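Local coordinates for protein polymerase X (Deinococcus radiodurans, PDB 2W9M) that probably synthesises DNA from deoxyribonucleoside triphosphates as a family X repair polymerase, and carries zinc ions in a second, phosphoesterase-like domain, at residues P93-L105 and I110-L124. Numbering follows the deposited sequence.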
ATOM      1  N   PRO A  93       7.914  -7.654   1.068  1.00 29.46           N
ATOM      2  CA  PRO A  93       6.718  -6.816   1.187  1.00 30.03           C
ATOM      3  C   PRO A  93       6.869  -5.826   2.333  1.00 32.31           C
ATOM      4  O   PRO A  93       7.501  -6.158   3.333  1.00 32.27           O
ATOM      5  CB  PRO A  93       5.615  -7.824   1.523  1.00 21.95           C
ATOM      6  CG  PRO A  93       6.151  -9.151   1.115  1.00 33.21           C
ATOM      7  CD  PRO A  93       7.622  -9.072   1.333  1.00 29.03           C
ATOM      8  N   PRO A  94       6.291  -4.626   2.192  1.00 30.69           N
ATOM      9  CA  PRO A  94       6.366  -3.563   3.201  1.00 37.24           C
ATOM     10  C   PRO A  94       5.916  -4.030   4.583  1.00 32.05           C
ATOM     11  O   PRO A  94       6.563  -3.712   5.577  1.00 39.70           O
ATOM     12  CB  PRO A  94       5.391  -2.513   2.667  1.00 29.58           C
ATOM     13  CG  PRO A  94       5.383  -2.731   1.200  1.00 38.91           C
ATOM     14  CD  PRO A  94       5.516  -4.210   1.012  1.00 33.79           C
ATOM     15  N   GLY A  95       4.816  -4.771   4.638  1.00 29.38           N
ATOM     16  CA  GLY A  95       4.272  -5.234   5.900  1.00 35.13           C
ATOM     17  C   GLY A  95       5.147  -6.256   6.603  1.00 39.71           C
ATOM     18  O   GLY A  95       5.133  -6.354   7.827  1.00 44.26           O
ATOM     19  N   LEU A  96       5.906  -7.026   5.832  1.00 30.48           N
ATOM     20  CA  LEU A  96       6.818  -7.994   6.419  1.00 30.47           C
ATOM     21  C   LEU A  96       8.021  -7.280   7.020  1.00 43.90           C
ATOM     22  O   LEU A  96       8.492  -7.644   8.098  1.00 44.79           O
ATOM     23  CB  LEU A  96       7.280  -9.013   5.382  1.00 37.50           C
ATOM     24  CG  LEU A  96       8.147 -10.145   5.939  1.00 35.08           C
ATOM     25  CD1 LEU A  96       7.269 -11.215   6.559  1.00 41.12           C
ATOM     26  CD2 LEU A  96       9.011 -10.737   4.845  1.00 41.35           C
ATOM     27  N   LEU A  97       8.518  -6.266   6.317  1.00 39.43           N
ATOM     28  CA  LEU A  97       9.617  -5.445   6.822  1.00 42.47           C
ATOM     29  C   LEU A  97       9.235  -4.806   8.152  1.00 39.24           C
ATOM     30  O   LEU A  97      10.087  -4.588   9.013  1.00 36.77           O
ATOM     31  CB  LEU A  97       9.989  -4.356   5.812  1.00 32.60           C
ATOM     32  CG  LEU A  97      10.516  -4.850   4.464  1.00 39.00           C
ATOM     33  CD1 LEU A  97      10.875  -3.671   3.566  1.00 29.82           C
ATOM     34  CD2 LEU A  97      11.708  -5.771   4.675  1.00 29.88           C
ATOM     35  N   ASP A  98       7.946  -4.511   8.309  1.00 28.87           N
ATOM     36  CA  ASP A  98       7.420  -3.942   9.542  1.00 31.37           C
ATOM     37  C   ASP A  98       7.408  -4.952  10.684  1.00 36.49           C
ATOM     38  O   ASP A  98       7.894  -4.665  11.778  1.00 32.81           O
ATOM     39  CB  ASP A  98       6.010  -3.405   9.319  1.00 35.17           C
ATOM     40  CG  ASP A  98       6.004  -2.028   8.677  1.00 62.80           C
ATOM     41  OD1 ASP A  98       7.060  -1.351   8.694  1.00 54.15           O
ATOM     42  OD2 ASP A  98       4.940  -1.619   8.163  1.00 75.97           O
ATOM     43  N   LEU A  99       6.847  -6.130  10.423  1.00 42.20           N
ATOM     44  CA  LEU A  99       6.781  -7.195  11.420  1.00 35.13           C
ATOM     45  C   LEU A  99       8.173  -7.568  11.922  1.00 28.27           C
ATOM     46  O   LEU A  99       8.341  -7.938  13.083  1.00 36.83           O
ATOM     47  CB  LEU A  99       6.080  -8.432  10.853  1.00 29.52           C
ATOM     48  CG  LEU A  99       4.619  -8.276  10.430  1.00 33.54           C
ATOM     49  CD1 LEU A  99       4.018  -9.639  10.100  1.00 23.87           C
ATOM     50  CD2 LEU A  99       3.821  -7.583  11.524  1.00 28.84           C
ATOM     51  N   LEU A 100       9.165  -7.470  11.039  1.00 37.76           N
ATOM     52  CA  LEU A 100      10.550  -7.775  11.393  1.00 40.40           C
ATOM     53  C   LEU A 100      11.121  -6.745  12.365  1.00 39.21           C
ATOM     54  O   LEU A 100      12.234  -6.901  12.867  1.00 47.40           O
ATOM     55  CB  LEU A 100      11.426  -7.851  10.139  1.00 33.42           C
ATOM     56  CG  LEU A 100      11.189  -9.040   9.209  1.00 34.87           C
ATOM     57  CD1 LEU A 100      11.916  -8.829   7.897  1.00 39.23           C
ATOM     58  CD2 LEU A 100      11.640 -10.318   9.866  1.00 30.17           C
ATOM     59  N   GLY A 101      10.354  -5.692  12.629  1.00 39.33           N
ATOM     60  CA  GLY A 101      10.772  -4.658  13.559  1.00 30.61           C
ATOM     61  C   GLY A 101      10.025  -4.713  14.880  1.00 36.94           C
ATOM     62  O   GLY A 101      10.288  -3.918  15.784  1.00 38.32           O
ATOM     63  N   VAL A 102       9.086  -5.650  14.989  1.00 36.19           N
ATOM     64  CA  VAL A 102       8.333  -5.846  16.223  1.00 33.63           C
ATOM     65  C   VAL A 102       9.141  -6.665  17.227  1.00 49.60           C
ATOM     66  O   VAL A 102       9.314  -7.876  17.061  1.00 57.25           O
ATOM     67  CB  VAL A 102       6.997  -6.567  15.962  1.00 35.15           C
ATOM     68  CG1 VAL A 102       6.232  -6.764  17.261  1.00 31.93           C
ATOM     69  CG2 VAL A 102       6.165  -5.793  14.961  1.00 42.77           C
ATOM     70  N   ARG A 103       9.636  -6.000  18.266  1.00 41.78           N
ATOM     71  CA  ARG A 103      10.435  -6.661  19.292  1.00 51.82           C
ATOM     72  C   ARG A 103       9.702  -7.877  19.854  1.00 49.38           C
ATOM     73  O   ARG A 103       8.569  -7.764  20.321  1.00 43.98           O
ATOM     74  CB  ARG A 103      10.771  -5.682  20.423  1.00 52.01           C
ATOM     75  CG  ARG A 103      11.785  -6.216  21.419  1.00 69.11           C
ATOM     76  CD  ARG A 103      11.450  -5.796  22.847  1.00 92.33           C
ATOM     77  NE  ARG A 103      11.989  -4.490  23.213  1.00 96.67           N
ATOM     78  CZ  ARG A 103      11.278  -3.367  23.257  1.00 99.77           C
ATOM     79  NH1 ARG A 103       9.988  -3.377  22.948  1.00 72.68           N
ATOM     80  NH2 ARG A 103      11.863  -2.232  23.611  1.00 99.02           N
ATOM     81  N   GLY A 104      10.343  -9.041  19.792  1.00 45.45           N
ATOM     82  CA  GLY A 104       9.767 -10.254  20.346  1.00 42.08           C
ATOM     83  C   GLY A 104       9.206 -11.248  19.340  1.00 65.04           C
ATOM     84  O   GLY A 104       8.765 -12.335  19.719  1.00 69.25           O
ATOM     85  N   LEU A 105       9.212 -10.889  18.059  1.00 55.94           N
ATOM     86  CA  LEU A 105       8.739 -11.803  17.019  1.00 53.41           C
ATOM     87  C   LEU A 105       9.890 -12.552  16.345  1.00 59.01           C
ATOM     88  O   LEU A 105      10.687 -11.960  15.610  1.00 53.88           O
ATOM     89  CB  LEU A 105       7.904 -11.061  15.967  1.00 48.46           C
ATOM     90  CG  LEU A 105       6.467 -10.664  16.316  1.00 37.00           C
ATOM     91  CD1 LEU A 105       5.756 -10.131  15.088  1.00 38.37           C
ATOM     92  CD2 LEU A 105       5.702 -11.838  16.890  1.00 40.25           C
ATOM     93  N   ILE A 110       6.779 -14.931  12.911  1.00 43.67           N
ATOM     94  CA  ILE A 110       6.510 -14.072  11.767  1.00 30.30           C
ATOM     95  C   ILE A 110       5.992 -14.900  10.600  1.00 36.62           C
ATOM     96  O   ILE A 110       5.131 -14.457   9.844  1.00 37.13           O
ATOM     97  CB  ILE A 110       7.752 -13.281  11.348  1.00 29.84           C
ATOM     98  CG1 ILE A 110       8.141 -12.306  12.465  1.00 39.68           C
ATOM     99  CG2 ILE A 110       7.497 -12.538  10.040  1.00 32.62           C
ATOM    100  CD1 ILE A 110       9.060 -11.182  12.029  1.00 39.36           C
ATOM    101  N   ARG A 111       6.505 -16.117  10.469  1.00 38.07           N
ATOM    102  CA  ARG A 111       6.063 -17.003   9.405  1.00 39.61           C
ATOM    103  C   ARG A 111       4.651 -17.531   9.644  1.00 33.81           C
ATOM    104  O   ARG A 111       3.890 -17.721   8.698  1.00 43.19           O
ATOM    105  CB  ARG A 111       7.042 -18.160   9.217  1.00 47.51           C
ATOM    106  CG  ARG A 111       6.428 -19.352   8.529  1.00 44.67           C
ATOM    107  CD  ARG A 111       7.439 -20.087   7.678  1.00 56.42           C
ATOM    108  NE  ARG A 111       6.788 -21.113   6.871  1.00 78.63           N
ATOM    109  CZ  ARG A 111       7.186 -21.474   5.656  1.00 80.41           C
ATOM    110  NH1 ARG A 111       8.235 -20.883   5.101  1.00 71.79           N
ATOM    111  NH2 ARG A 111       6.530 -22.419   4.996  1.00 74.47           N
ATOM    112  N   SER A 112       4.293 -17.760  10.902  1.00 31.47           N
ATOM    113  CA  SER A 112       2.957 -18.262  11.207  1.00 35.10           C
ATOM    114  C   SER A 112       1.919 -17.140  11.162  1.00 38.25           C
ATOM    115  O   SER A 112       0.745 -17.380  10.863  1.00 43.92           O
ATOM    116  CB  SER A 112       2.929 -18.994  12.552  1.00 35.85           C
ATOM    117  OG  SER A 112       2.755 -18.089  13.626  1.00 54.53           O
ATOM    118  N   LEU A 113       2.350 -15.916  11.458  1.00 27.40           N
ATOM    119  CA  LEU A 113       1.474 -14.760  11.305  1.00 32.39           C
ATOM    120  C   LEU A 113       1.140 -14.582   9.826  1.00 34.45           C
ATOM    121  O   LEU A 113      -0.020 -14.385   9.455  1.00 30.80           O
ATOM    122  CB  LEU A 113       2.127 -13.487  11.859  1.00 26.62           C
ATOM    123  CG  LEU A 113       2.342 -13.379  13.372  1.00 28.27           C
ATOM    124  CD1 LEU A 113       2.990 -12.049  13.721  1.00 28.58           C
ATOM    125  CD2 LEU A 113       1.038 -13.541  14.120  1.00 24.40           C
ATOM    126  N   TRP A 114       2.167 -14.669   8.985  1.00 25.31           N
ATOM    127  CA  TRP A 114       1.994 -14.535   7.543  1.00 29.00           C
ATOM    128  C   TRP A 114       1.022 -15.589   7.013  1.00 32.94           C
ATOM    129  O   TRP A 114       0.092 -15.263   6.274  1.00 30.33           O
ATOM    130  CB  TRP A 114       3.345 -14.642   6.826  1.00 26.93           C
ATOM    131  CG  TRP A 114       3.401 -13.914   5.523  1.00 31.59           C
ATOM    132  CD1 TRP A 114       3.341 -14.459   4.275  1.00 34.30           C
ATOM    133  CD2 TRP A 114       3.526 -12.493   5.339  1.00 32.36           C
ATOM    134  NE1 TRP A 114       3.422 -13.467   3.323  1.00 33.59           N
ATOM    135  CE2 TRP A 114       3.535 -12.258   3.948  1.00 31.83           C
ATOM    136  CE3 TRP A 114       3.629 -11.409   6.214  1.00 33.95           C
ATOM    137  CZ2 TRP A 114       3.646 -10.969   3.414  1.00 33.81           C
ATOM    138  CZ3 TRP A 114       3.737 -10.133   5.681  1.00 34.31           C
ATOM    139  CH2 TRP A 114       3.744  -9.925   4.294  1.00 42.76           C
ATOM    140  N   LEU A 115       1.225 -16.847   7.401  1.00 25.87           N
ATOM    141  CA  LEU A 115       0.358 -17.924   6.930  1.00 28.36           C
ATOM    142  C   LEU A 115      -1.052 -17.790   7.495  1.00 30.25           C
ATOM    143  O   LEU A 115      -2.001 -18.356   6.954  1.00 42.19           O
ATOM    144  CB  LEU A 115       0.941 -19.293   7.283  1.00 32.28           C
ATOM    145  CG  LEU A 115       2.300 -19.654   6.676  1.00 41.41           C
ATOM    146  CD1 LEU A 115       2.752 -21.005   7.196  1.00 40.00           C
ATOM    147  CD2 LEU A 115       2.257 -19.646   5.153  1.00 30.49           C
ATOM    148  N   ALA A 116      -1.185 -17.032   8.577  1.00 31.84           N
ATOM    149  CA  ALA A 116      -2.488 -16.801   9.197  1.00 28.41           C
ATOM    150  C   ALA A 116      -3.197 -15.575   8.615  1.00 34.09           C
ATOM    151  O   ALA A 116      -4.311 -15.244   9.025  1.00 40.44           O
ATOM    152  CB  ALA A 116      -2.338 -16.658  10.700  1.00 21.87           C
ATOM    153  N   GLY A 117      -2.544 -14.898   7.674  1.00 28.71           N
ATOM    154  CA  GLY A 117      -3.137 -13.755   7.002  1.00 22.73           C
ATOM    155  C   GLY A 117      -2.880 -12.417   7.674  1.00 35.96           C
ATOM    156  O   GLY A 117      -3.552 -11.425   7.373  1.00 33.39           O
ATOM    157  N   ILE A 118      -1.914 -12.387   8.590  1.00 27.53           N
ATOM    158  CA  ILE A 118      -1.543 -11.149   9.268  1.00 27.64           C
ATOM    159  C   ILE A 118      -0.285 -10.576   8.623  1.00 33.17           C
ATOM    160  O   ILE A 118       0.815 -11.088   8.823  1.00 39.63           O
ATOM    161  CB  ILE A 118      -1.330 -11.375  10.771  1.00 23.50           C
ATOM    162  CG1 ILE A 118      -2.613 -11.928  11.395  1.00 34.84           C
ATOM    163  CG2 ILE A 118      -0.917 -10.078  11.449  1.00 25.14           C
ATOM    164  CD1 ILE A 118      -2.498 -12.249  12.863  1.00 24.52           C
ATOM    165  N   ASP A 119      -0.456  -9.505   7.854  1.00 29.50           N
ATOM    166  CA  ASP A 119       0.591  -9.027   6.960  1.00 28.88           C
ATOM    167  C   ASP A 119       1.046  -7.592   7.219  1.00 39.26           C
ATOM    168  O   ASP A 119       1.857  -7.060   6.461  1.00 41.00           O
ATOM    169  CB  ASP A 119       0.116  -9.135   5.508  1.00 32.38           C
ATOM    170  CG  ASP A 119      -0.992  -8.143   5.182  1.00 48.55           C
ATOM    171  OD1 ASP A 119      -1.744  -7.764   6.109  1.00 49.65           O
ATOM    172  OD2 ASP A 119      -1.114  -7.741   4.002  1.00 44.96           O
ATOM    173  N   SER A 120       0.527  -6.955   8.266  1.00 31.56           N
ATOM    174  CA  SER A 120       0.939  -5.586   8.573  1.00 29.23           C
ATOM    175  C   SER A 120       0.788  -5.238  10.044  1.00 27.80           C
ATOM    176  O   SER A 120       0.085  -5.919  10.785  1.00 39.51           O
ATOM    177  CB  SER A 120       0.172  -4.578   7.712  1.00 26.38           C
ATOM    178  OG  SER A 120      -1.208  -4.562   8.038  1.00 35.20           O
ATOM    179  N   LEU A 121       1.463  -4.174  10.460  1.00 29.87           N
ATOM    180  CA  LEU A 121       1.364  -3.686  11.827  1.00 26.81           C
ATOM    181  C   LEU A 121      -0.085  -3.448  12.233  1.00 32.64           C
ATOM    182  O   LEU A 121      -0.519  -3.854  13.314  1.00 28.20           O
ATOM    183  CB  LEU A 121       2.166  -2.395  11.984  1.00 23.44           C
ATOM    184  CG  LEU A 121       3.531  -2.577  12.646  1.00 33.36           C
ATOM    185  CD1 LEU A 121       4.056  -3.988  12.427  1.00 28.07           C
ATOM    186  CD2 LEU A 121       4.509  -1.527  12.153  1.00 24.19           C
ATOM    187  N   GLU A 122      -0.829  -2.785  11.358  1.00 22.09           N
ATOM    188  CA  GLU A 122      -2.224  -2.480  11.632  1.00 31.71           C
ATOM    189  C   GLU A 122      -3.075  -3.741  11.774  1.00 29.16           C
ATOM    190  O   GLU A 122      -3.903  -3.844  12.677  1.00 38.68           O
ATOM    191  CB  GLU A 122      -2.792  -1.572  10.540  1.00 28.09           C
ATOM    192  CG  GLU A 122      -4.305  -1.497  10.523  1.00 33.84           C
ATOM    193  CD  GLU A 122      -4.886  -1.084  11.862  1.00 47.94           C
ATOM    194  OE1 GLU A 122      -6.062  -1.413  12.114  1.00 46.16           O
ATOM    195  OE2 GLU A 122      -4.171  -0.442  12.663  1.00 40.21           O
ATOM    196  N   ARG A 123      -2.868  -4.694  10.871  1.00 28.35           N
ATOM    197  CA  ARG A 123      -3.599  -5.959  10.895  1.00 34.58           C
ATOM    198  C   ARG A 123      -3.198  -6.825  12.099  1.00 34.68           C
ATOM    199  O   ARG A 123      -4.008  -7.598  12.616  1.00 31.25           O
ATOM    200  CB  ARG A 123      -3.379  -6.714   9.579  1.00 34.21           C
ATOM    201  CG  ARG A 123      -3.977  -8.107   9.532  1.00 43.27           C
ATOM    202  CD  ARG A 123      -5.481  -8.070   9.326  1.00 47.95           C
ATOM    203  NE  ARG A 123      -6.039  -9.418   9.246  1.00 61.39           N
ATOM    204  CZ  ARG A 123      -6.507 -10.103  10.286  1.00 62.48           C
ATOM    205  NH1 ARG A 123      -6.497  -9.567  11.501  1.00 39.93           N
ATOM    206  NH2 ARG A 123      -6.989 -11.326  10.109  1.00 56.57           N
ATOM    207  N   LEU A 124      -1.948  -6.689  12.539  1.00 26.86           N
ATOM    208  CA  LEU A 124      -1.474  -7.358  13.744  1.00 25.28           C
ATOM    209  C   LEU A 124      -2.179  -6.756  14.950  1.00 31.34           C
ATOM    210  O   LEU A 124      -2.595  -7.472  15.862  1.00 34.50           O
ATOM    211  CB  LEU A 124       0.037  -7.180  13.902  1.00 24.65           C
ATOM    212  CG  LEU A 124       0.876  -8.310  14.508  1.00 26.82           C
ATOM    213  CD1 LEU A 124       2.229  -7.771  14.958  1.00 21.86           C
ATOM    214  CD2 LEU A 124       0.174  -9.001  15.660  1.00 22.68           C
TER
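Leu-99 is the knob of this contact, seated in a hole formed by Ile-110, Trp-114, Leu-121 and Leu-124. Its CG lies anti to the carbonyl carbon (chi1 -62°), turned toward the hole, and the two methyls spread there: CD2 slides past Leu-121 to meet CD1 of that residue at 3.7 Å and also touches Leu-124, while CD1 comes to the edge of the Trp-114 ring. Leu-96 takes that ring from above, its CD1 4.0 Å from the centroid of the six-membered ring in a CH-pi contact and also against CG2 of Ile-110. Pro-93, the N-cap of helix 94-99, approaches the benzo end of the indole obliquely, with its CG 3.9 Å from CZ2 of Trp-114. The indole NE1 is satisfied by the carbonyl O of Asp-339, a zinc ligand whose side chain Pro-93 also touches. An alanine in place of Trp-114 would probably leave Leu-96 and Pro-93 facing a gap and the Asp-339 carbonyl without this donor. The backbones come closest at Gly-95, whose CA lies 3.1 Å from the O of Asp-119 in a CA-H...O contact; a side chain here would run into that oxygen. Beyond the knob, Leu-105 extends the apolar packing, with its CD1 3.6 Å from CD1 of Leu-113. The looser side is where Leu-100, largely solvent-exposed, covers the tip of Ile-110 with CD2, and where Asp-98 rests its CB and carboxylate carbon on the Leu-121 methyls, its OD1 in a salt bridge with Arg-464. Helix 94-99 and segment 110-115 of the next helix, joined through the tight turns of 99-105, run at 144°, consistent with a helix-hairpin-helix, a motif that in family X polymerases usually binds DNA.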